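Local coordinates for amine oxidase domain-containing protein (Pyrococcus furiosus, PDB 3NRN), which binds adenosine monophosphate in what is probably a Rossmann-type nucleotide site and is probably an oxidoreductase related to the flavin-containing amine oxidases, at residues Val241-Thr244 with Val245-Ile248; Arg255-Leu258 with Lys259-Ser263; Glu194-Arg197 with Ile198-Asn202. All blocks are in the same frame, centred on the assembly; numbering follows the deposited sequence.

Contact 1 of 3, residues Val241-Thr244 with Val245-Ile248; sequences VRET and VKLI
T244 and I248 lie side by side one turn apart on the α-helix 241-248, which follows strand 234-237 of the parallel sheet in a fold that looks Rossmann-like. This short helix illustrates how one face can be packed while another meets solvent. On the tight face, T244 CG2 touches I248 CD1 at 3.9 Å, and the two side chains point the same way, against strand 374-376. With chi1 at -58°, T244 turns its methyl opposite its own backbone N and swings OG1 back to the start of the helix, where S237 OG and the carbonyl of G240 hold it. V241 CG1 and V245 CG2 meet more loosely, 4.3 Å apart, and face helix 255-262. L247 packs on I215 and lies about 4 Å, between nearest side-chain atoms and ligand, from the bound AMP.

The polar side is slacker. E243 and the extended, exposed K246 run alongside each other, yet E243 OE2 stays 4.2 Å from K246 NZ, just beyond a salt bridge, so the opposite charges probably still attract without a direct bond. The carboxylate rests instead against lysine methylenes, with OE2 3.5 Å from K246 CD, while the same OE2 lies 4.0 Å from the methyl CD2 of L247.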
ATOM      1  N   VAL A 241      10.445  -0.882  10.668  1.00 21.80           N
ATOM      2  CA  VAL A 241      11.589  -1.590  11.235  1.00 24.94           C
ATOM      3  C   VAL A 241      12.626  -0.735  11.948  1.00 21.51           C
ATOM      4  O   VAL A 241      13.018  -1.042  13.077  1.00 23.84           O
ATOM      5  CB  VAL A 241      12.312  -2.426  10.153  1.00 27.18           C
ATOM      6  CG1 VAL A 241      13.568  -3.046  10.734  1.00 27.81           C
ATOM      7  CG2 VAL A 241      11.390  -3.517   9.642  1.00 32.44           C
ATOM      8  N   ARG A 242      13.063   0.335  11.294  1.00 18.78           N
ATOM      9  CA  ARG A 242      14.071   1.217  11.867  1.00 18.36           C
ATOM     10  C   ARG A 242      13.647   1.860  13.180  1.00 24.14           C
ATOM     11  O   ARG A 242      14.397   1.842  14.150  1.00 19.74           O
ATOM     12  CB  ARG A 242      14.452   2.300  10.856  1.00 25.38           C
ATOM     13  CG  ARG A 242      15.510   3.267  11.362  1.00 40.94           C
ATOM     14  CD  ARG A 242      16.139   4.063  10.227  1.00 44.81           C
ATOM     15  NE  ARG A 242      16.723   3.194   9.209  1.00 45.99           N
ATOM     16  CZ  ARG A 242      17.508   3.615   8.222  1.00 48.39           C
ATOM     17  NH1 ARG A 242      17.812   4.901   8.113  1.00 54.80           N
ATOM     18  NH2 ARG A 242      17.993   2.751   7.341  1.00 52.75           N
ATOM     19  N   GLU A 243      12.449   2.431  13.219  1.00 20.90           N
ATOM     20  CA  GLU A 243      11.975   3.067  14.445  1.00 22.12           C
ATOM     21  C   GLU A 243      11.740   2.035  15.554  1.00 18.39           C
ATOM     22  O   GLU A 243      12.036   2.284  16.720  1.00 18.74           O
ATOM     23  CB  GLU A 243      10.682   3.836  14.170  1.00 26.78           C
ATOM     24  CG  GLU A 243      10.212   4.701  15.329  1.00 42.18           C
ATOM     25  CD  GLU A 243      11.248   5.730  15.756  1.00 51.11           C
ATOM     26  OE1 GLU A 243      11.882   6.347  14.872  1.00 43.05           O
ATOM     27  OE2 GLU A 243      11.419   5.925  16.978  1.00 46.90           O
ATOM     28  N   THR A 244      11.212   0.872  15.185  1.00 17.08           N
ATOM     29  CA  THR A 244      10.945  -0.173  16.166  1.00 18.43           C
ATOM     30  C   THR A 244      12.247  -0.664  16.809  1.00 16.56           C
ATOM     31  O   THR A 244      12.281  -0.953  18.000  1.00 18.78           O
ATOM     32  CB  THR A 244      10.187  -1.342  15.524  1.00 19.08           C
ATOM     33  OG1 THR A 244       8.966  -0.853  14.952  1.00 18.60           O
ATOM     34  CG2 THR A 244       9.848  -2.391  16.557  1.00 16.37           C
ATOM     35  N   VAL A 245      13.312  -0.752  16.015  1.00 17.34           N
ATOM     36  CA  VAL A 245      14.615  -1.165  16.528  1.00 18.98           C
ATOM     37  C   VAL A 245      15.057  -0.115  17.558  1.00 20.08           C
ATOM     38  O   VAL A 245      15.551  -0.447  18.638  1.00 19.32           O
ATOM     39  CB  VAL A 245      15.662  -1.255  15.378  1.00 24.33           C
ATOM     40  CG1 VAL A 245      17.078  -1.274  15.946  1.00 20.68           C
ATOM     41  CG2 VAL A 245      15.422  -2.514  14.556  1.00 22.65           C
ATOM     42  N   LYS A 246      14.849   1.156  17.229  1.00 21.96           N
ATOM     43  CA  LYS A 246      15.208   2.249  18.132  1.00 23.58           C
ATOM     44  C   LYS A 246      14.402   2.229  19.438  1.00 27.74           C
ATOM     45  O   LYS A 246      14.936   2.515  20.512  1.00 19.78           O
ATOM     46  CB  LYS A 246      15.008   3.598  17.434  1.00 30.80           C
ATOM     47  CG  LYS A 246      15.224   4.793  18.348  1.00 46.70           C
ATOM     48  CD  LYS A 246      14.793   6.097  17.697  1.00 48.82           C
ATOM     49  CE  LYS A 246      14.986   7.273  18.647  1.00 52.88           C
ATOM     50  NZ  LYS A 246      14.540   8.562  18.049  1.00 51.24           N
ATOM     51  N   LEU A 247      13.117   1.893  19.355  1.00 17.91           N
ATOM     52  CA  LEU A 247      12.276   1.862  20.550  1.00 16.22           C
ATOM     53  C   LEU A 247      12.632   0.707  21.464  1.00 20.73           C
ATOM     54  O   LEU A 247      12.520   0.798  22.688  1.00 22.66           O
ATOM     55  CB  LEU A 247      10.795   1.763  20.164  1.00 21.32           C
ATOM     56  CG  LEU A 247      10.194   3.002  19.486  1.00 22.74           C
ATOM     57  CD1 LEU A 247       8.750   2.724  19.099  1.00 20.11           C
ATOM     58  CD2 LEU A 247      10.265   4.202  20.434  1.00 19.20           C
ATOM     59  N   ILE A 248      13.065  -0.388  20.857  1.00 21.29           N
ATOM     60  CA  ILE A 248      13.439  -1.573  21.604  1.00 23.19           C
ATOM     61  C   ILE A 248      14.859  -1.458  22.131  1.00 22.13           C
ATOM     62  O   ILE A 248      15.129  -1.788  23.285  1.00 22.38           O
ATOM     63  CB  ILE A 248      13.337  -2.827  20.715  1.00 19.02           C
ATOM     64  CG1 ILE A 248      11.862  -3.180  20.491  1.00 19.26           C
ATOM     65  CG2 ILE A 248      14.109  -3.971  21.347  1.00 17.51           C
ATOM     66  CD1 ILE A 248      11.636  -4.265  19.466  1.00 19.43           C
TER

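Contact 2 of 3, residues Arg255-Leu258 with Lys259-Ser263; sequences RDYL and KQVDS
The amides of K259, Q260, V261 and D262 each donate to the carbonyl four residues back, from R255 O to L258 O, in a regular run of α-helical bonds. Y257 and V261, neighbours on successive turns, carry the main side-chain contact. V261 CG2 sits over one face of the Y257 ring, 3.9 Å from its centroid and 28° off the ring normal, a CH-pi contact whose closest approach is 3.5 Å to CE2. A chi1 of 173° in V261 places CG2 beside its backbone N, turned back to the ring. This face of the helix makes a helix-helix packing with 241-248: Y257 and V261 both press on V241, and L258 meets V245.

Q260 crosses the same ring obliquely, its NE2 lying 3.8 Å from Y257 CE1 and its amide plane turned 62° from the ring. Both ends of that amide have hydrogen-bond partners elsewhere; OE1 accepts from the backbone N of I367. On the exposed side, D262 brings OD2 within 2.8 Å of L258 O; the two are both acceptors, and the cost of this approach is probably eased by the salt bridge from R250 NH2 to D262 OD2.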
ATOM      1  N   ARG A 255      24.419  -7.961  14.975  1.00 23.21           N
ATOM      2  CA  ARG A 255      25.171  -6.967  14.214  1.00 24.03           C
ATOM      3  C   ARG A 255      24.780  -6.892  12.728  1.00 27.30           C
ATOM      4  O   ARG A 255      24.556  -5.808  12.190  1.00 25.29           O
ATOM      5  CB  ARG A 255      26.673  -7.269  14.328  1.00 29.46           C
ATOM      6  CG  ARG A 255      27.565  -6.384  13.455  1.00 38.13           C
ATOM      7  CD  ARG A 255      28.927  -7.027  13.223  1.00 43.43           C
ATOM      8  NE  ARG A 255      29.769  -7.038  14.419  1.00 53.75           N
ATOM      9  CZ  ARG A 255      30.916  -7.709  14.516  1.00 54.40           C
ATOM     10  NH1 ARG A 255      31.355  -8.426  13.491  1.00 53.09           N
ATOM     11  NH2 ARG A 255      31.629  -7.655  15.632  1.00 50.05           N
ATOM     12  N   ASP A 256      24.698  -8.034  12.060  1.00 18.33           N
ATOM     13  CA  ASP A 256      24.358  -8.019  10.643  1.00 24.56           C
ATOM     14  C   ASP A 256      22.927  -7.574  10.374  1.00 27.28           C
ATOM     15  O   ASP A 256      22.634  -7.058   9.290  1.00 27.11           O
ATOM     16  CB  ASP A 256      24.626  -9.390  10.006  1.00 23.54           C
ATOM     17  CG  ASP A 256      23.665 -10.457  10.480  1.00 28.88           C
ATOM     18  OD1 ASP A 256      23.213 -10.374  11.638  1.00 30.95           O
ATOM     19  OD2 ASP A 256      23.377 -11.386   9.696  1.00 29.26           O
ATOM     20  N   TYR A 257      22.039  -7.755  11.348  1.00 25.96           N
ATOM     21  CA  TYR A 257      20.656  -7.325  11.169  1.00 24.06           C
ATOM     22  C   TYR A 257      20.606  -5.796  11.245  1.00 22.15           C
ATOM     23  O   TYR A 257      19.926  -5.139  10.451  1.00 24.84           O
ATOM     24  CB  TYR A 257      19.734  -7.921  12.241  1.00 27.48           C
ATOM     25  CG  TYR A 257      18.282  -7.566  11.990  1.00 22.36           C
ATOM     26  CD1 TYR A 257      17.600  -8.091  10.888  1.00 25.13           C
ATOM     27  CD2 TYR A 257      17.610  -6.658  12.806  1.00 25.64           C
ATOM     28  CE1 TYR A 257      16.287  -7.715  10.602  1.00 25.54           C
ATOM     29  CE2 TYR A 257      16.296  -6.277  12.526  1.00 24.48           C
ATOM     30  CZ  TYR A 257      15.644  -6.807  11.422  1.00 26.55           C
ATOM     31  OH  TYR A 257      14.357  -6.407  11.123  1.00 25.64           O
ATOM     32  N   LEU A 258      21.322  -5.239  12.218  1.00 22.43           N
ATOM     33  CA  LEU A 258      21.405  -3.791  12.392  1.00 27.97           C
ATOM     34  C   LEU A 258      22.015  -3.155  11.141  1.00 30.69           C
ATOM     35  O   LEU A 258      21.721  -2.007  10.805  1.00 26.95           O
ATOM     36  CB  LEU A 258      22.281  -3.452  13.601  1.00 19.37           C
ATOM     37  CG  LEU A 258      21.663  -3.799  14.956  1.00 16.76           C
ATOM     38  CD1 LEU A 258      22.678  -3.589  16.082  1.00 13.92           C
ATOM     39  CD2 LEU A 258      20.427  -2.920  15.153  1.00 20.18           C
ATOM     40  N   LYS A 259      22.879  -3.908  10.466  1.00 23.28           N
ATOM     41  CA  LYS A 259      23.527  -3.435   9.251  1.00 33.17           C
ATOM     42  C   LYS A 259      22.477  -3.280   8.160  1.00 33.46           C
ATOM     43  O   LYS A 259      22.435  -2.270   7.457  1.00 34.68           O
ATOM     44  CB  LYS A 259      24.594  -4.439   8.795  1.00 38.86           C
ATOM     45  CG  LYS A 259      25.364  -3.998   7.555  1.00 38.61           C
ATOM     46  CD  LYS A 259      26.397  -5.038   7.135  1.00 42.21           C
ATOM     47  CE  LYS A 259      27.206  -4.562   5.936  1.00 48.81           C
ATOM     48  NZ  LYS A 259      26.350  -4.257   4.756  1.00 50.76           N
ATOM     49  N   GLN A 260      21.632  -4.298   8.030  1.00 31.54           N
ATOM     50  CA  GLN A 260      20.568  -4.296   7.038  1.00 31.38           C
ATOM     51  C   GLN A 260      19.552  -3.183   7.308  1.00 33.01           C
ATOM     52  O   GLN A 260      19.105  -2.503   6.381  1.00 30.06           O
ATOM     53  CB  GLN A 260      19.863  -5.655   7.034  1.00 27.77           C
ATOM     54  CG  GLN A 260      18.619  -5.690   6.181  1.00 35.36           C
ATOM     55  CD  GLN A 260      17.934  -7.038   6.199  1.00 32.12           C
ATOM     56  OE1 GLN A 260      18.415  -7.999   5.603  1.00 36.82           O
ATOM     57  NE2 GLN A 260      16.804  -7.118   6.892  1.00 32.08           N
ATOM     58  N   VAL A 261      19.201  -2.996   8.578  1.00 26.63           N
ATOM     59  CA  VAL A 261      18.235  -1.968   8.961  1.00 30.37           C
ATOM     60  C   VAL A 261      18.775  -0.562   8.725  1.00 34.68           C
ATOM     61  O   VAL A 261      18.045   0.326   8.287  1.00 29.03           O
ATOM     62  CB  VAL A 261      17.831  -2.088  10.455  1.00 31.88           C
ATOM     63  CG1 VAL A 261      16.974  -0.896  10.857  1.00 30.65           C
ATOM     64  CG2 VAL A 261      17.069  -3.387  10.692  1.00 25.88           C
ATOM     65  N   ASP A 262      20.051  -0.356   9.025  1.00 32.27           N
ATOM     66  CA  ASP A 262      20.652   0.955   8.831  1.00 35.84           C
ATOM     67  C   ASP A 262      20.837   1.235   7.342  1.00 31.94           C
ATOM     68  O   ASP A 262      21.064   2.372   6.940  1.00 37.91           O
ATOM     69  CB  ASP A 262      22.009   1.040   9.541  1.00 34.57           C
ATOM     70  CG  ASP A 262      21.894   0.894  11.050  1.00 38.17           C
ATOM     71  OD1 ASP A 262      20.870   1.330  11.617  1.00 38.81           O
ATOM     72  OD2 ASP A 262      22.837   0.358  11.672  1.00 33.19           O
ATOM     73  N   SER A 263      20.728   0.191   6.531  1.00 34.94           N
ATOM     74  CA  SER A 263      20.900   0.316   5.089  1.00 34.84           C
ATOM     75  C   SER A 263      19.593   0.533   4.335  1.00 41.54           C
ATOM     76  O   SER A 263      19.597   0.653   3.110  1.00 44.10           O
ATOM     77  CB  SER A 263      21.587  -0.933   4.542  1.00 34.91           C
ATOM     78  OG  SER A 263      22.875  -1.082   5.109  1.00 57.11           O
TER

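Contact 3 of 3, residues Glu194-Arg197 with Ile198-Asn202; sequences ELER and IIMEN
E194 OE1 is gripped by two donors, R197 NH2 at 2.8 Å and the backbone N of K75, and R197 carries the charge chain onward to E201. The arginine holds E194 side-on: while NH2 takes OE1, NE donates almost straight to OE2 at 2.9 Å. Both oxygens lie in the guanidinium plane, although the arginine approaches from above the plane of the carboxylate. At another edge, on the CD side, R197 NH1 reaches E201 OE1 at 2.9 Å by a more bent bond, 136° at the hydrogen, with the E201 carboxylate turned 70° from the guanidinium. A bend at chi3 of 73° turns the R197 head so that it lies between the two acids, with I198 CG1 under one face, 3.6 Å from NH2. This is a salt-bridge network over the last turns of helix 188-200, with E201 just past its end, an example of one base fixing two acids spaced about a turn away on either side in sequence. With a leucine in place of R197, E194 and E201 would probably be left without their shared positive mate and E201 set free to turn. Just beyond, N202 ND2 donates to I198 O at 2.6 Å. On the buried side, L195 packs against helices 10-21 and 64-72, I198 on L72 of the latter, and I199 touches L13 of helix 10-21 and I206 of strand 205-207.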
ATOM      1  N   GLU A 194     -14.274   1.936  10.201  1.00 21.45           N
ATOM      2  CA  GLU A 194     -14.767   0.605  10.533  1.00 18.26           C
ATOM      3  C   GLU A 194     -13.839  -0.147  11.487  1.00 24.99           C
ATOM      4  O   GLU A 194     -14.307  -0.817  12.407  1.00 26.10           O
ATOM      5  CB  GLU A 194     -14.995  -0.206   9.253  1.00 22.74           C
ATOM      6  CG  GLU A 194     -16.345   0.066   8.606  1.00 25.62           C
ATOM      7  CD  GLU A 194     -17.507  -0.390   9.489  1.00 24.26           C
ATOM      8  OE1 GLU A 194     -17.836  -1.596   9.476  1.00 35.33           O
ATOM      9  OE2 GLU A 194     -18.077   0.454  10.207  1.00 24.79           O
ATOM     10  N   LEU A 195     -12.528  -0.038  11.283  1.00 22.32           N
ATOM     11  CA  LEU A 195     -11.589  -0.725  12.167  1.00 19.62           C
ATOM     12  C   LEU A 195     -11.656  -0.130  13.573  1.00 17.29           C
ATOM     13  O   LEU A 195     -11.552  -0.855  14.564  1.00 20.55           O
ATOM     14  CB  LEU A 195     -10.155  -0.637  11.615  1.00 19.67           C
ATOM     15  CG  LEU A 195      -9.918  -1.344  10.269  1.00 14.55           C
ATOM     16  CD1 LEU A 195      -8.483  -1.144   9.817  1.00 13.84           C
ATOM     17  CD2 LEU A 195     -10.238  -2.845  10.395  1.00 16.48           C
ATOM     18  N   GLU A 196     -11.823   1.189  13.652  1.00 21.18           N
ATOM     19  CA  GLU A 196     -11.928   1.875  14.939  1.00 25.35           C
ATOM     20  C   GLU A 196     -13.185   1.406  15.676  1.00 27.12           C
ATOM     21  O   GLU A 196     -13.157   1.159  16.887  1.00 23.54           O
ATOM     22  CB  GLU A 196     -11.987   3.399  14.735  1.00 27.03           C
ATOM     23  CG  GLU A 196     -12.353   4.184  15.997  1.00 29.60           C
ATOM     24  CD  GLU A 196     -12.283   5.694  15.802  1.00 37.92           C
ATOM     25  OE1 GLU A 196     -12.887   6.209  14.843  1.00 35.68           O
ATOM     26  OE2 GLU A 196     -11.623   6.372  16.613  1.00 48.55           O
ATOM     27  N   ARG A 197     -14.286   1.284  14.943  1.00 21.39           N
ATOM     28  CA  ARG A 197     -15.541   0.837  15.542  1.00 24.70           C
ATOM     29  C   ARG A 197     -15.414  -0.590  16.064  1.00 28.87           C
ATOM     30  O   ARG A 197     -15.888  -0.905  17.153  1.00 33.41           O
ATOM     31  CB  ARG A 197     -16.677   0.891  14.513  1.00 22.39           C
ATOM     32  CG  ARG A 197     -17.950   0.156  14.950  1.00 26.19           C
ATOM     33  CD  ARG A 197     -18.981   0.091  13.828  1.00 28.07           C
ATOM     34  NE  ARG A 197     -18.612  -0.858  12.777  1.00 32.47           N
ATOM     35  CZ  ARG A 197     -18.576  -2.179  12.936  1.00 26.94           C
ATOM     36  NH1 ARG A 197     -18.886  -2.718  14.107  1.00 29.82           N
ATOM     37  NH2 ARG A 197     -18.243  -2.968  11.923  1.00 27.43           N
ATOM     38  N   ILE A 198     -14.774  -1.451  15.280  1.00 25.27           N
ATOM     39  CA  ILE A 198     -14.617  -2.848  15.661  1.00 24.59           C
ATOM     40  C   ILE A 198     -13.773  -3.014  16.915  1.00 20.60           C
ATOM     41  O   ILE A 198     -14.055  -3.874  17.755  1.00 27.41           O
ATOM     42  CB  ILE A 198     -14.000  -3.662  14.508  1.00 20.01           C
ATOM     43  CG1 ILE A 198     -14.980  -3.706  13.334  1.00 23.46           C
ATOM     44  CG2 ILE A 198     -13.653  -5.064  14.983  1.00 19.52           C
ATOM     45  CD1 ILE A 198     -14.371  -4.213  12.046  1.00 38.53           C
ATOM     46  N   ILE A 199     -12.735  -2.199  17.036  1.00 21.82           N
ATOM     47  CA  ILE A 199     -11.863  -2.257  18.202  1.00 23.08           C
ATOM     48  C   ILE A 199     -12.592  -1.759  19.455  1.00 25.10           C
ATOM     49  O   ILE A 199     -12.500  -2.361  20.528  1.00 20.78           O
ATOM     50  CB  ILE A 199     -10.602  -1.379  17.998  1.00 18.26           C
ATOM     51  CG1 ILE A 199      -9.762  -1.931  16.847  1.00 26.15           C
ATOM     52  CG2 ILE A 199      -9.760  -1.349  19.276  1.00 23.37           C
ATOM     53  CD1 ILE A 199      -8.554  -1.072  16.507  1.00 19.62           C
HETATM   54  N   MSE A 200     -13.319  -0.657  19.311  1.00 24.32           N
HETATM   55  CA  MSE A 200     -14.029  -0.086  20.448  1.00 31.27           C
HETATM   56  C   MSE A 200     -15.211  -0.940  20.896  1.00 36.66           C
HETATM   57  O   MSE A 200     -15.534  -0.979  22.080  1.00 36.89           O
HETATM   58  CB  MSE A 200     -14.481   1.338  20.117  1.00 20.84           C
HETATM   59  CG  MSE A 200     -13.319   2.275  19.781  1.00 27.65           C
HETATM   60 SE   MSE A 200     -12.108   2.442  21.132  1.00 31.30          SE
HETATM   61  CE  MSE A 200     -11.059   1.058  20.886  1.00 55.81           C
ATOM     62  N   GLU A 201     -15.847  -1.638  19.961  1.00 34.45           N
ATOM     63  CA  GLU A 201     -16.980  -2.481  20.320  1.00 34.56           C
ATOM     64  C   GLU A 201     -16.519  -3.844  20.826  1.00 34.91           C
ATOM     65  O   GLU A 201     -17.328  -4.677  21.221  1.00 32.04           O
ATOM     66  CB  GLU A 201     -17.924  -2.642  19.125  1.00 33.88           C
ATOM     67  CG  GLU A 201     -18.359  -1.305  18.539  1.00 42.37           C
ATOM     68  CD  GLU A 201     -19.535  -1.409  17.589  1.00 42.66           C
ATOM     69  OE1 GLU A 201     -19.646  -2.425  16.871  1.00 35.81           O
ATOM     70  OE2 GLU A 201     -20.341  -0.454  17.550  1.00 39.41           O
ATOM     71  N   ASN A 202     -15.212  -4.071  20.825  1.00 31.65           N
ATOM     72  CA  ASN A 202     -14.683  -5.339  21.301  1.00 28.77           C
ATOM     73  C   ASN A 202     -13.744  -5.158  22.483  1.00 31.48           C
ATOM     74  O   ASN A 202     -12.701  -5.814  22.574  1.00 30.74           O
ATOM     75  CB  ASN A 202     -13.971  -6.078  20.170  1.00 25.67           C
ATOM     76  CG  ASN A 202     -14.943  -6.785  19.241  1.00 30.11           C
ATOM     77  OD1 ASN A 202     -15.467  -7.845  19.568  1.00 29.89           O
ATOM     78  ND2 ASN A 202     -15.195  -6.191  18.080  1.00 27.93           N
TER

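In the fold
Read from the N terminus, the chain comes first to contact 3, on the helix leading into edge strand 205-207 of the parallel sheet. After several further strands, the last of them 234-237, it enters contact 1, with contact 2 on the next helix. All three are local, lying on single helices or just past their ends, so none closes a long loop, and they follow in series without nesting or crossing. Contacts 1 and 2 join directly: R242 NH2 reaches V261 O at 2.6 Å, probably a hydrogen bond, tying helix 241-248 to helix 255-262. Contact 3 stands apart, its centre about 27 Å from that of contact 1 and 36 Å from that of contact 2, by one outermost strand of the parallel sheet, whereas contact 1 meets the other.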